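Local atomic coordinates of molinate hydrolase (Gulosibacter molinativorax, PDB entry 4UB9), a protein that hydrolyses the thiocarbamate herbicide molinate, probably as a zinc-dependent enzyme of the amidohydrolase family. Residues G41-G46 with K87-G92; A130-R135 with G478-P483; A303-Q308 with A347-R352; V403-M408 with M416-A421. All blocks are in the same frame, centred on the assembly; numbering follows the deposited sequence.

Interaction 1 of 4, residues G41-G46 with K87-G92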
loop_
_atom_site.group_PDB
_atom_site.type_symbol
_atom_site.label_atom_id
_atom_site.label_comp_id
_atom_site.label_asym_id
_atom_site.label_seq_id
_atom_site.Cartn_x
_atom_site.Cartn_y
_atom_site.Cartn_z
ATOM N N GLY A 41 -12.189 17.471 -56.282
ATOM C CA GLY A 41 -11.627 18.077 -55.064
ATOM C C GLY A 41 -10.143 18.360 -55.174
ATOM O O GLY A 41 -9.486 17.931 -56.115
ATOM N N THR A 42 -9.646 19.154 -54.233
ATOM C CA THR A 42 -8.213 19.387 -54.088
ATOM C C THR A 42 -7.531 18.130 -53.493
ATOM O O THR A 42 -7.802 17.742 -52.363
ATOM C CB THR A 42 -7.945 20.625 -53.222
ATOM O OG1 THR A 42 -8.626 21.745 -53.798
ATOM C CG2 THR A 42 -6.444 20.934 -53.174
ATOM N N LEU A 43 -6.651 17.521 -54.282
ATOM C CA LEU A 43 -5.953 16.314 -53.880
ATOM C C LEU A 43 -4.655 16.573 -53.099
ATOM O O LEU A 43 -3.740 17.294 -53.559
ATOM C CB LEU A 43 -5.627 15.449 -55.078
ATOM C CG LEU A 43 -4.845 14.151 -54.751
ATOM C CD1 LEU A 43 -5.711 13.159 -54.010
ATOM C CD2 LEU A 43 -4.330 13.502 -56.024
ATOM N N ILE A 44 -4.603 15.981 -51.905
ATOM C CA ILE A 44 -3.382 15.930 -51.071
ATOM C C ILE A 44 -3.073 14.470 -50.979
ATOM O O ILE A 44 -3.713 13.743 -50.214
ATOM C CB ILE A 44 -3.587 16.515 -49.677
ATOM C CG1 ILE A 44 -3.943 18.007 -49.775
ATOM C CG2 ILE A 44 -2.327 16.329 -48.850
ATOM C CD1 ILE A 44 -4.191 18.716 -48.453
ATOM N N ASP A 45 -2.169 14.004 -51.836
ATOM C CA ASP A 45 -2.068 12.543 -52.127
ATOM C C ASP A 45 -1.187 11.724 -51.164
ATOM O O ASP A 45 -1.157 10.497 -51.227
ATOM C CB ASP A 45 -1.611 12.300 -53.582
ATOM C CG ASP A 45 -0.211 12.825 -53.870
ATOM O OD1 ASP A 45 0.369 13.612 -53.064
ATOM O OD2 ASP A 45 0.312 12.455 -54.919
ATOM N N GLY A 46 -0.429 12.423 -50.336
ATOM C CA GLY A 46 0.491 11.791 -49.379
ATOM C C GLY A 46 1.950 11.707 -49.831
ATOM O O GLY A 46 2.818 11.274 -49.065
ATOM N N LYS A 87 -13.689 20.766 -51.653
ATOM C CA LYS A 87 -13.262 19.886 -50.593
ATOM C C LYS A 87 -11.874 19.311 -50.826
ATOM O O LYS A 87 -11.302 19.417 -51.891
ATOM C CB LYS A 87 -14.284 18.779 -50.384
ATOM C CG LYS A 87 -15.561 19.290 -49.752
ATOM C CD LYS A 87 -16.617 18.218 -49.597
ATOM C CE LYS A 87 -17.925 18.833 -49.145
ATOM N NZ LYS A 87 -18.561 18.075 -48.049
ATOM N N TRP A 88 -11.312 18.757 -49.780
ATOM C CA TRP A 88 -9.988 18.190 -49.831
ATOM C C TRP A 88 -10.027 16.674 -49.745
ATOM O O TRP A 88 -10.732 16.098 -48.962
ATOM C CB TRP A 88 -9.113 18.800 -48.760
ATOM C CG TRP A 88 -8.708 20.193 -49.083
ATOM C CD1 TRP A 88 -7.491 20.606 -49.549
ATOM C CD2 TRP A 88 -9.510 21.368 -48.960
ATOM N NE1 TRP A 88 -7.488 21.974 -49.726
ATOM C CE2 TRP A 88 -8.712 22.464 -49.361
ATOM C CE3 TRP A 88 -10.817 21.604 -48.538
ATOM C CZ2 TRP A 88 -9.188 23.773 -49.373
ATOM C CZ3 TRP A 88 -11.294 22.908 -48.542
ATOM C CH2 TRP A 88 -10.475 23.980 -48.962
ATOM N N ILE A 89 -9.248 16.060 -50.611
ATOM C CA ILE A 89 -9.147 14.621 -50.710
ATOM C C ILE A 89 -7.775 14.147 -50.201
ATOM O O ILE A 89 -6.737 14.486 -50.780
ATOM C CB ILE A 89 -9.293 14.132 -52.150
ATOM C CG1 ILE A 89 -10.636 14.583 -52.722
ATOM C CG2 ILE A 89 -9.196 12.609 -52.186
ATOM C CD1 ILE A 89 -10.763 14.389 -54.227
ATOM N N LEU A 90 -7.803 13.342 -49.140
ATOM C CA LEU A 90 -6.588 12.776 -48.511
ATOM C C LEU A 90 -6.597 11.259 -48.562
ATOM O O LEU A 90 -7.669 10.649 -48.781
ATOM C CB LEU A 90 -6.459 13.213 -47.077
ATOM C CG LEU A 90 -5.903 14.614 -46.821
ATOM C CD1 LEU A 90 -6.869 15.710 -47.298
ATOM C CD2 LEU A 90 -5.610 14.802 -45.345
ATOM N N PRO A 91 -5.418 10.621 -48.348
ATOM C CA PRO A 91 -5.431 9.177 -48.286
ATOM C C PRO A 91 -6.100 8.776 -47.012
ATOM O O PRO A 91 -6.188 9.562 -46.088
ATOM C CB PRO A 91 -3.948 8.798 -48.250
ATOM C CG PRO A 91 -3.188 10.055 -48.500
ATOM C CD PRO A 91 -4.081 11.161 -48.111
ATOM N N GLY A 92 -6.537 7.534 -46.958
ATOM C CA GLY A 92 -6.968 6.960 -45.679
ATOM C C GLY A 92 -5.899 7.212 -44.597
ATOM O O GLY A 92 -4.691 6.999 -44.827
#

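Interaction 2 of 4, residues A130-R135 with G478-P483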
loop_
_atom_site.group_PDB
_atom_site.type_symbol
_atom_site.label_atom_id
_atom_site.label_comp_id
_atom_site.label_asym_id
_atom_site.label_seq_id
_atom_site.Cartn_x
_atom_site.Cartn_y
_atom_site.Cartn_z
ATOM N N ALA A 130 -11.366 -0.698 -33.414
ATOM C CA ALA A 130 -10.983 -0.490 -34.815
ATOM C C ALA A 130 -12.024 0.369 -35.562
ATOM O O ALA A 130 -11.699 1.164 -36.439
ATOM C CB ALA A 130 -10.825 -1.817 -35.510
ATOM N N GLN A 131 -13.286 0.186 -35.202
ATOM C CA GLN A 131 -14.389 0.972 -35.794
ATOM C C GLN A 131 -14.332 2.405 -35.333
ATOM O O GLN A 131 -14.624 3.313 -36.094
ATOM C CB GLN A 131 -15.736 0.363 -35.452
ATOM C CG GLN A 131 -15.949 -0.942 -36.176
ATOM C CD GLN A 131 -17.146 -1.718 -35.646
ATOM O OE1 GLN A 131 -18.003 -1.192 -34.967
ATOM N NE2 GLN A 131 -17.175 -2.972 -35.963
ATOM N N ILE A 132 -13.953 2.602 -34.084
ATOM C CA ILE A 132 -13.788 3.944 -33.574
ATOM C C ILE A 132 -12.618 4.673 -34.240
ATOM O O ILE A 132 -12.666 5.866 -34.459
ATOM C CB ILE A 132 -13.619 3.922 -32.066
ATOM C CG1 ILE A 132 -14.971 3.576 -31.448
ATOM C CG2 ILE A 132 -13.132 5.270 -31.539
ATOM C CD1 ILE A 132 -14.942 3.432 -29.951
ATOM N N ALA A 133 -11.579 3.939 -34.601
ATOM C CA ALA A 133 -10.482 4.542 -35.347
ATOM C C ALA A 133 -10.986 4.959 -36.729
ATOM O O ALA A 133 -10.748 6.078 -37.170
ATOM C CB ALA A 133 -9.323 3.584 -35.470
ATOM N N LEU A 134 -11.712 4.038 -37.357
ATOM C CA LEU A 134 -12.316 4.248 -38.671
ATOM C C LEU A 134 -13.255 5.470 -38.694
ATOM O O LEU A 134 -13.223 6.300 -39.620
ATOM C CB LEU A 134 -13.065 3.023 -39.114
ATOM C CG LEU A 134 -13.584 3.025 -40.552
ATOM C CD1 LEU A 134 -12.497 3.326 -41.561
ATOM C CD2 LEU A 134 -14.238 1.689 -40.891
ATOM N N ARG A 135 -14.015 5.622 -37.621
ATOM C CA ARG A 135 -14.863 6.803 -37.421
ATOM C C ARG A 135 -14.091 8.117 -37.455
ATOM O O ARG A 135 -14.595 9.123 -37.896
ATOM C CB ARG A 135 -15.564 6.734 -36.095
ATOM C CG ARG A 135 -16.699 7.722 -35.964
ATOM C CD ARG A 135 -16.768 8.295 -34.574
ATOM N NE ARG A 135 -17.556 7.457 -33.703
ATOM C CZ ARG A 135 -17.333 7.252 -32.394
ATOM N NH1 ARG A 135 -16.272 7.733 -31.764
ATOM N NH2 ARG A 135 -18.183 6.503 -31.700
ATOM N N GLY A 478 -22.318 6.265 -37.884
ATOM C CA GLY A 478 -23.007 5.134 -37.228
ATOM C C GLY A 478 -22.087 4.113 -36.524
ATOM O O GLY A 478 -22.510 2.992 -36.233
ATOM N N LEU A 479 -20.812 4.465 -36.320
ATOM C CA LEU A 479 -19.823 3.542 -35.725
ATOM C C LEU A 479 -19.608 3.901 -34.298
ATOM O O LEU A 479 -19.610 5.066 -33.962
ATOM C CB LEU A 479 -18.483 3.621 -36.424
ATOM C CG LEU A 479 -18.446 3.161 -37.869
ATOM C CD1 LEU A 479 -17.084 3.492 -38.459
ATOM C CD2 LEU A 479 -18.731 1.680 -38.002
ATOM N N PRO A 480 -19.388 2.916 -33.446
ATOM C CA PRO A 480 -19.274 1.496 -33.764
ATOM C C PRO A 480 -20.628 0.875 -33.905
ATOM O O PRO A 480 -21.591 1.355 -33.324
ATOM C CB PRO A 480 -18.546 0.913 -32.527
ATOM C CG PRO A 480 -18.998 1.798 -31.415
ATOM C CD PRO A 480 -19.138 3.175 -32.012
ATOM N N LEU A 481 -20.677 -0.220 -34.635
ATOM C CA LEU A 481 -21.942 -0.873 -34.958
ATOM C C LEU A 481 -22.651 -1.425 -33.748
ATOM O O LEU A 481 -23.851 -1.305 -33.655
ATOM C CB LEU A 481 -21.722 -2.010 -35.954
ATOM C CG LEU A 481 -21.224 -1.547 -37.354
ATOM C CD1 LEU A 481 -21.058 -2.768 -38.257
ATOM C CD2 LEU A 481 -22.138 -0.506 -37.996
ATOM N N SER A 482 -21.932 -2.057 -32.824
ATOM C CA SER A 482 -22.556 -2.566 -31.591
ATOM C C SER A 482 -21.781 -2.126 -30.392
ATOM O O SER A 482 -20.866 -2.810 -29.942
ATOM C CB SER A 482 -22.634 -4.075 -31.582
ATOM O OG SER A 482 -23.155 -4.537 -32.806
ATOM N N PRO A 483 -22.155 -0.980 -29.845
ATOM C CA PRO A 483 -21.418 -0.542 -28.694
ATOM C C PRO A 483 -21.291 -1.634 -27.659
ATOM O O PRO A 483 -22.269 -2.298 -27.323
ATOM C CB PRO A 483 -22.247 0.643 -28.167
ATOM C CG PRO A 483 -22.917 1.196 -29.405
ATOM C CD PRO A 483 -23.210 -0.027 -30.235
#

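Interaction 3 of 4, residues A303-Q308 with A347-R352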
loop_
_atom_site.group_PDB
_atom_site.type_symbol
_atom_site.label_atom_id
_atom_site.label_comp_id
_atom_site.label_asym_id
_atom_site.label_seq_id
_atom_site.Cartn_x
_atom_site.Cartn_y
_atom_site.Cartn_z
ATOM N N ALA A 303 10.516 7.483 -29.375
ATOM C CA ALA A 303 11.946 7.625 -29.487
ATOM C C ALA A 303 12.448 8.739 -28.612
ATOM O O ALA A 303 13.574 8.720 -28.147
ATOM C CB ALA A 303 12.305 7.897 -30.930
ATOM N N THR A 304 11.620 9.750 -28.438
ATOM C CA THR A 304 12.024 10.945 -27.681
ATOM C C THR A 304 11.825 10.819 -26.182
ATOM O O THR A 304 12.111 11.759 -25.436
ATOM C CB THR A 304 11.237 12.193 -28.157
ATOM O OG1 THR A 304 9.846 11.858 -28.241
ATOM C CG2 THR A 304 11.744 12.610 -29.497
ATOM N N MET A 305 11.285 9.678 -25.751
ATOM C CA MET A 305 11.162 9.412 -24.332
ATOM C C MET A 305 12.515 8.869 -23.837
ATOM O O MET A 305 12.837 7.720 -24.007
ATOM C CB MET A 305 10.058 8.433 -24.056
ATOM C CG MET A 305 9.764 8.332 -22.574
ATOM S SD MET A 305 8.701 6.925 -22.239
ATOM C CE MET A 305 7.132 7.509 -22.942
ATOM N N THR A 306 13.311 9.737 -23.237
ATOM C CA THR A 306 14.714 9.433 -22.972
ATOM C C THR A 306 15.196 9.712 -21.568
ATOM O O THR A 306 16.269 10.250 -21.371
ATOM C CB THR A 306 15.636 10.196 -23.950
ATOM O OG1 THR A 306 15.493 11.598 -23.778
ATOM C CG2 THR A 306 15.291 9.827 -25.353
ATOM N N GLY A 307 14.401 9.336 -20.584
ATOM C CA GLY A 307 14.868 9.421 -19.199
ATOM C C GLY A 307 15.021 10.848 -18.706
ATOM O O GLY A 307 15.762 11.133 -17.773
ATOM N N GLN A 308 14.334 11.741 -19.399
ATOM C CA GLN A 308 14.393 13.179 -19.177
ATOM C C GLN A 308 15.787 13.738 -19.342
ATOM O O GLN A 308 16.129 14.716 -18.754
ATOM C CB GLN A 308 13.832 13.542 -17.823
ATOM C CG GLN A 308 12.315 13.475 -17.794
ATOM C CD GLN A 308 11.651 14.559 -18.600
ATOM O OE1 GLN A 308 10.646 14.328 -19.291
ATOM N NE2 GLN A 308 12.185 15.749 -18.511
ATOM N N ALA A 347 3.420 13.348 -16.323
ATOM C CA ALA A 347 3.834 14.637 -16.880
ATOM C C ALA A 347 5.177 14.556 -17.594
ATOM O O ALA A 347 5.406 15.245 -18.591
ATOM C CB ALA A 347 3.932 15.668 -15.778
ATOM N N ASP A 348 6.030 13.683 -17.079
ATOM C CA ASP A 348 7.332 13.359 -17.668
ATOM C C ASP A 348 7.316 12.560 -18.971
ATOM O O ASP A 348 8.356 12.401 -19.602
ATOM C CB ASP A 348 8.161 12.547 -16.679
ATOM C CG ASP A 348 8.950 13.413 -15.741
ATOM O OD1 ASP A 348 8.909 14.653 -15.894
ATOM O OD2 ASP A 348 9.606 12.836 -14.840
ATOM N N PHE A 349 6.163 12.022 -19.317
ATOM C CA PHE A 349 6.011 11.164 -20.488
ATOM C C PHE A 349 6.381 11.963 -21.731
ATOM O O PHE A 349 7.270 11.566 -22.476
ATOM C CB PHE A 349 4.578 10.669 -20.513
ATOM C CG PHE A 349 4.300 9.506 -21.412
ATOM C CD1 PHE A 349 4.409 9.616 -22.800
ATOM C CD2 PHE A 349 3.770 8.319 -20.876
ATOM C CE1 PHE A 349 4.069 8.543 -23.637
ATOM C CE2 PHE A 349 3.437 7.237 -21.699
ATOM C CZ PHE A 349 3.590 7.343 -23.084
ATOM N N SER A 350 5.772 13.130 -21.904
ATOM C CA SER A 350 6.009 14.011 -23.079
ATOM C C SER A 350 6.392 15.443 -22.778
ATOM O O SER A 350 6.665 16.222 -23.690
ATOM C CB SER A 350 4.768 14.070 -23.915
ATOM O OG SER A 350 4.311 12.748 -24.187
ATOM N N GLY A 351 6.479 15.758 -21.498
ATOM C CA GLY A 351 6.819 17.083 -21.077
ATOM C C GLY A 351 8.282 17.318 -20.827
ATOM O O GLY A 351 9.148 16.431 -21.021
ATOM N N ARG A 352 8.553 18.557 -20.400
ATOM C CA ARG A 352 9.904 19.055 -20.062
ATOM C C ARG A 352 10.920 18.677 -21.184
ATOM O O ARG A 352 10.716 19.009 -22.340
ATOM C CB ARG A 352 10.369 18.574 -18.658
ATOM C CG ARG A 352 9.502 18.972 -17.471
ATOM C CD ARG A 352 8.287 18.043 -17.353
ATOM N NE ARG A 352 7.301 18.459 -16.354
ATOM C CZ ARG A 352 7.009 17.788 -15.231
ATOM N NH1 ARG A 352 7.604 16.636 -14.941
ATOM N NH2 ARG A 352 6.091 18.275 -14.390
#

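Interaction 4 of 4, residues V403-M408 with M416-A421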
loop_
_atom_site.group_PDB
_atom_site.type_symbol
_atom_site.label_atom_id
_atom_site.label_comp_id
_atom_site.label_asym_id
_atom_site.label_seq_id
_atom_site.Cartn_x
_atom_site.Cartn_y
_atom_site.Cartn_z
ATOM N N VAL A 403 -5.102 15.231 -32.454
ATOM C CA VAL A 403 -4.347 15.880 -31.392
ATOM C C VAL A 403 -2.838 15.830 -31.629
ATOM O O VAL A 403 -2.092 16.783 -31.315
ATOM C CB VAL A 403 -4.680 15.251 -30.020
ATOM C CG1 VAL A 403 -3.825 15.850 -28.899
ATOM C CG2 VAL A 403 -6.161 15.466 -29.711
ATOM N N TRP A 404 -2.369 14.699 -32.121
ATOM C CA TRP A 404 -0.916 14.505 -32.401
ATOM C C TRP A 404 -0.419 15.552 -33.409
ATOM O O TRP A 404 0.557 16.258 -33.187
ATOM C CB TRP A 404 -0.688 13.087 -32.967
ATOM C CG TRP A 404 0.749 12.667 -33.119
ATOM C CD1 TRP A 404 1.453 11.866 -32.280
ATOM C CD2 TRP A 404 1.622 12.990 -34.193
ATOM N NE1 TRP A 404 2.715 11.656 -32.773
ATOM C CE2 TRP A 404 2.845 12.345 -33.944
ATOM C CE3 TRP A 404 1.484 13.759 -35.356
ATOM C CZ2 TRP A 404 3.927 12.452 -34.796
ATOM C CZ3 TRP A 404 2.550 13.854 -36.210
ATOM C CH2 TRP A 404 3.767 13.203 -35.929
ATOM N N MET A 405 -1.166 15.633 -34.495
ATOM C CA MET A 405 -0.888 16.594 -35.570
ATOM C C MET A 405 -0.897 18.013 -35.081
ATOM O O MET A 405 0.037 18.775 -35.283
ATOM C CB MET A 405 -1.877 16.413 -36.688
ATOM C CG MET A 405 -1.497 15.231 -37.575
ATOM S SD MET A 405 -2.579 15.030 -38.988
ATOM C CE MET A 405 -2.301 13.357 -39.515
ATOM N N GLN A 406 -1.899 18.333 -34.309
ATOM C CA GLN A 406 -1.965 19.670 -33.674
ATOM C C GLN A 406 -0.757 19.920 -32.788
ATOM O O GLN A 406 -0.107 20.961 -32.889
ATOM C CB GLN A 406 -3.278 19.792 -32.855
ATOM C CG GLN A 406 -3.392 21.122 -32.138
ATOM C CD GLN A 406 -4.643 21.218 -31.293
ATOM O OE1 GLN A 406 -5.668 20.634 -31.612
ATOM N NE2 GLN A 406 -4.531 21.892 -30.187
ATOM N N ALA A 407 -0.433 18.948 -31.912
ATOM C CA ALA A 407 0.707 19.124 -30.979
ATOM C C ALA A 407 2.010 19.325 -31.738
ATOM O O ALA A 407 2.868 20.107 -31.353
ATOM C CB ALA A 407 0.848 17.933 -30.078
ATOM N N MET A 408 2.179 18.553 -32.806
ATOM C CA MET A 408 3.451 18.606 -33.551
ATOM C C MET A 408 3.595 19.980 -34.243
ATOM O O MET A 408 4.623 20.608 -34.167
ATOM C CB MET A 408 3.543 17.430 -34.533
ATOM C CG MET A 408 3.758 16.081 -33.831
ATOM S SD MET A 408 5.268 16.022 -32.818
ATOM C CE MET A 408 6.422 15.389 -34.017
ATOM N N MET A 416 2.062 19.988 -43.769
ATOM C CA MET A 416 2.134 18.914 -44.771
ATOM C C MET A 416 2.929 17.710 -44.207
ATOM O O MET A 416 2.597 16.557 -44.452
ATOM C CB MET A 416 2.783 19.391 -46.073
ATOM C CG MET A 416 2.792 18.316 -47.161
ATOM S SD MET A 416 1.105 17.941 -47.660
ATOM C CE MET A 416 1.222 16.692 -48.904
ATOM N N ALA A 417 4.023 18.007 -43.531
ATOM C CA ALA A 417 4.871 16.953 -42.969
ATOM C C ALA A 417 4.094 16.157 -41.854
ATOM O O ALA A 417 4.204 14.945 -41.751
ATOM C CB ALA A 417 6.165 17.541 -42.427
ATOM N N ALA A 418 3.327 16.871 -41.042
ATOM C CA ALA A 418 2.421 16.250 -40.110
ATOM C C ALA A 418 1.426 15.305 -40.776
ATOM O O ALA A 418 1.141 14.231 -40.261
ATOM C CB ALA A 418 1.657 17.300 -39.305
ATOM N N ILE A 419 0.874 15.705 -41.908
ATOM C CA ILE A 419 -0.104 14.844 -42.592
ATOM C C ILE A 419 0.569 13.608 -43.084
ATOM O O ILE A 419 -0.013 12.529 -43.058
ATOM C CB ILE A 419 -0.785 15.568 -43.763
ATOM C CG1 ILE A 419 -1.700 16.658 -43.204
ATOM C CG2 ILE A 419 -1.627 14.604 -44.596
ATOM C CD1 ILE A 419 -2.164 17.678 -44.218
ATOM N N LEU A 420 1.779 13.773 -43.606
ATOM C CA LEU A 420 2.560 12.626 -44.071
ATOM C C LEU A 420 2.937 11.690 -42.894
ATOM O O LEU A 420 2.895 10.491 -43.052
ATOM C CB LEU A 420 3.854 13.033 -44.789
ATOM C CG LEU A 420 3.756 13.861 -46.074
ATOM C CD1 LEU A 420 5.000 13.641 -46.929
ATOM C CD2 LEU A 420 2.494 13.566 -46.875
ATOM N N ALA A 421 3.240 12.262 -41.738
ATOM C CA ALA A 421 3.498 11.479 -40.546
ATOM C C ALA A 421 2.332 10.570 -40.232
ATOM O O ALA A 421 2.516 9.470 -39.740
ATOM C CB ALA A 421 3.809 12.356 -39.356
#

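Interaction 1 of 4, residues G41-G46 with K87-G92
W88 holds CG anti to its carbonyl carbon (chi1 -74°) and T42 turns CG2 anti to its backbone N, which sets the two side chains alongside each other on one face of a parallel strand pair. T42 CB then lies over the five-membered ring of W88, 4.0 Å from its centroid and 25° off the normal, a CH-pi contact. I44 CD1 approaches the same indole obliquely, 4.0 Å from W88 CD1, while I44 CB packs beside L90 CD1. On the other face L43 CD1 meets I89 CG2 at 4.0 Å. Three backbone hydrogen bonds fix the register: T42 N to K87 O (2.9 Å), I89 N to T42 O (2.8 Å, nearly straight at 175°) and I44 N to I89 O (2.8 Å). With an alanine in place of W88, T42 CB would probably lose the ring face it lies over and I44 CD1 its neighbour, opening a gap there. Strand 88-95 also pairs with strands 138-143 and 447-450, K87 NZ forming a salt bridge with D451 just after the latter, and the three bonds add strand 41-43 to that sheet. Direction and register thus come from amide-carbonyl pairing, and the packing on both faces from largely apolar side-chain contacts.

Interaction 2 of 4, residues A130-R135 with G478-P483
Three hydrogen bonds from two side chains, Q131 and R135, one helical turn apart, tie the helix to the backbone around P480. Q131 OE1 accepts the amide of L481 (N to OE1 2.9 Å, 158° at the hydrogen), with the donor tilted from the carbonyl plane of the glutamine amide. The other end of that amide is used as well, since Q131 NE2 donates to E164 O, so its orientation is set from both sides. R135 bends at chi2 and chi3, which turns the guanidinium side-on to a single acceptor: L479 O lies 3.2 Å from R135 NE and 3.0 Å from R135 NH2, and both nitrogens reach it from the same face of its carbonyl plane. The bonded carbonyl belongs to the cis peptide between L479 and P480. Helix 122-135 packs through A133 on strand 138-143, consistent with an outer helix of the barrel expected for this family, and the loop after strand 472-473 lies against this helix. Van der Waals contacts fill in around the bonds. L479 CD1 lies against the backbone oxygen Q131 O at 3.4 Å and makes an apolar contact with L134 CB at 4.1 Å, while L479 CD2 faces Q131 CB. I132 CG1 touches P480 CD at 4.2 Å.

Interaction 3 of 4, residues A303-Q308 with A347-R352
M305 and F349 mark the nearest backbone approach, with CA atoms 6.7 Å apart, where the loop after strand 299-301 passes a weakly bonded helical turn at about 347-350. The M305 side chain leaves with CG anti to the backbone N and bends at chi3 (-71°), which brings its methyl over one face of the F349 ring. M305 CE stands 3.4 Å from the ring centroid, 16° off the normal, and M305 SD lies behind it at 5.0 Å from the same centroid: a Met-aromatic contact led by the methyl group. This loop directly follows the zinc ligand H302 at the end of a strand of the parallel sheet, and the M305 side chain is about 6 Å from the bound zinc ion, so the pair belongs to the surroundings of the metal site. H354 bridges both segments, hydrogen-bonding to Q308 N and F349 O through its two ring nitrogens. Farther along, Q308 packs on D348, CG to CG 3.9 Å, with amide and carboxylate planes stacked 18° apart. D348 OD1 is held by R352 NH1 at 2.6 Å in a salt bridge that comes from above the carboxylate plane, and D348 OD2 has R254 as a second cationic partner; R352 NH2 in turn pairs with D340.

Interaction 4 of 4, residues V403-M408 with M416-A421
M405 and A418 form the centre of the contact, their CA atoms 5.6 Å apart. The methionine chain runs extended from CG onward, with CG anti to the carbonyl carbon (chi1 -80°), and this carries it along the neighbouring helix: M405 CG lies 4.1 Å from A418 CB, and M405 CE reaches 3.6 Å from A418 O and 4.1 Å from I419 CA. Beside it W404 brings the six-membered part of its indole to A421, with CH2 3.5 Å from A421 CB, an approach that is oblique to the ring. Small residues on helix 415-421 thus receive large ones from helix 400-410, and the segment axes approach to 9.7 Å at 146° between their directions, a roughly antiparallel helical hairpin. Replacing M405 with an alanine would probably leave A418 CB and the backbone at I419 without their cover and open a gap between the helices.

Outside this first shell, W404 NE1 donates to V328 O, which helps fix the rotation of the indole, and M408 CG from the next turn lies over one face of its ring, 3.4 Å above the plane. Strand 368-370 backs the pair, since L370 touches both W404 and M405 and bonds through its backbone to A421. The indole is about 9 Å from the zinc ligand H302, side chain to side chain. Because no hydrogen bond joins the two segments, they are held by shape fit and dispersion, while W404 NE1 and the backbone of A421 find their hydrogen-bond partners on strands 326-328 and 368-370.

How the interactions relate
From the N terminus, interaction 1 comes first, closing a span of 40 residues that includes 17 in strands and joining strand 41-43 to the main sheet. Interaction 2 opens next at helix 122-135 and closes only at 478-483, bringing a loop near the C terminus back across 342 residues. Interactions 3 and 4 both fall within that span, in series: 303-308 with 347-352 encloses 38 residues beside the zinc site, and 403-408 with 416-421 only seven. None cross. Interactions 1 and 4 touch, I44 CG2 packing on M416 CE at 3.6 Å, so helix 415-421 links the strand pair to its helical partner, whereas interactions 2 and 3 lie on opposite sides of the chain's centre.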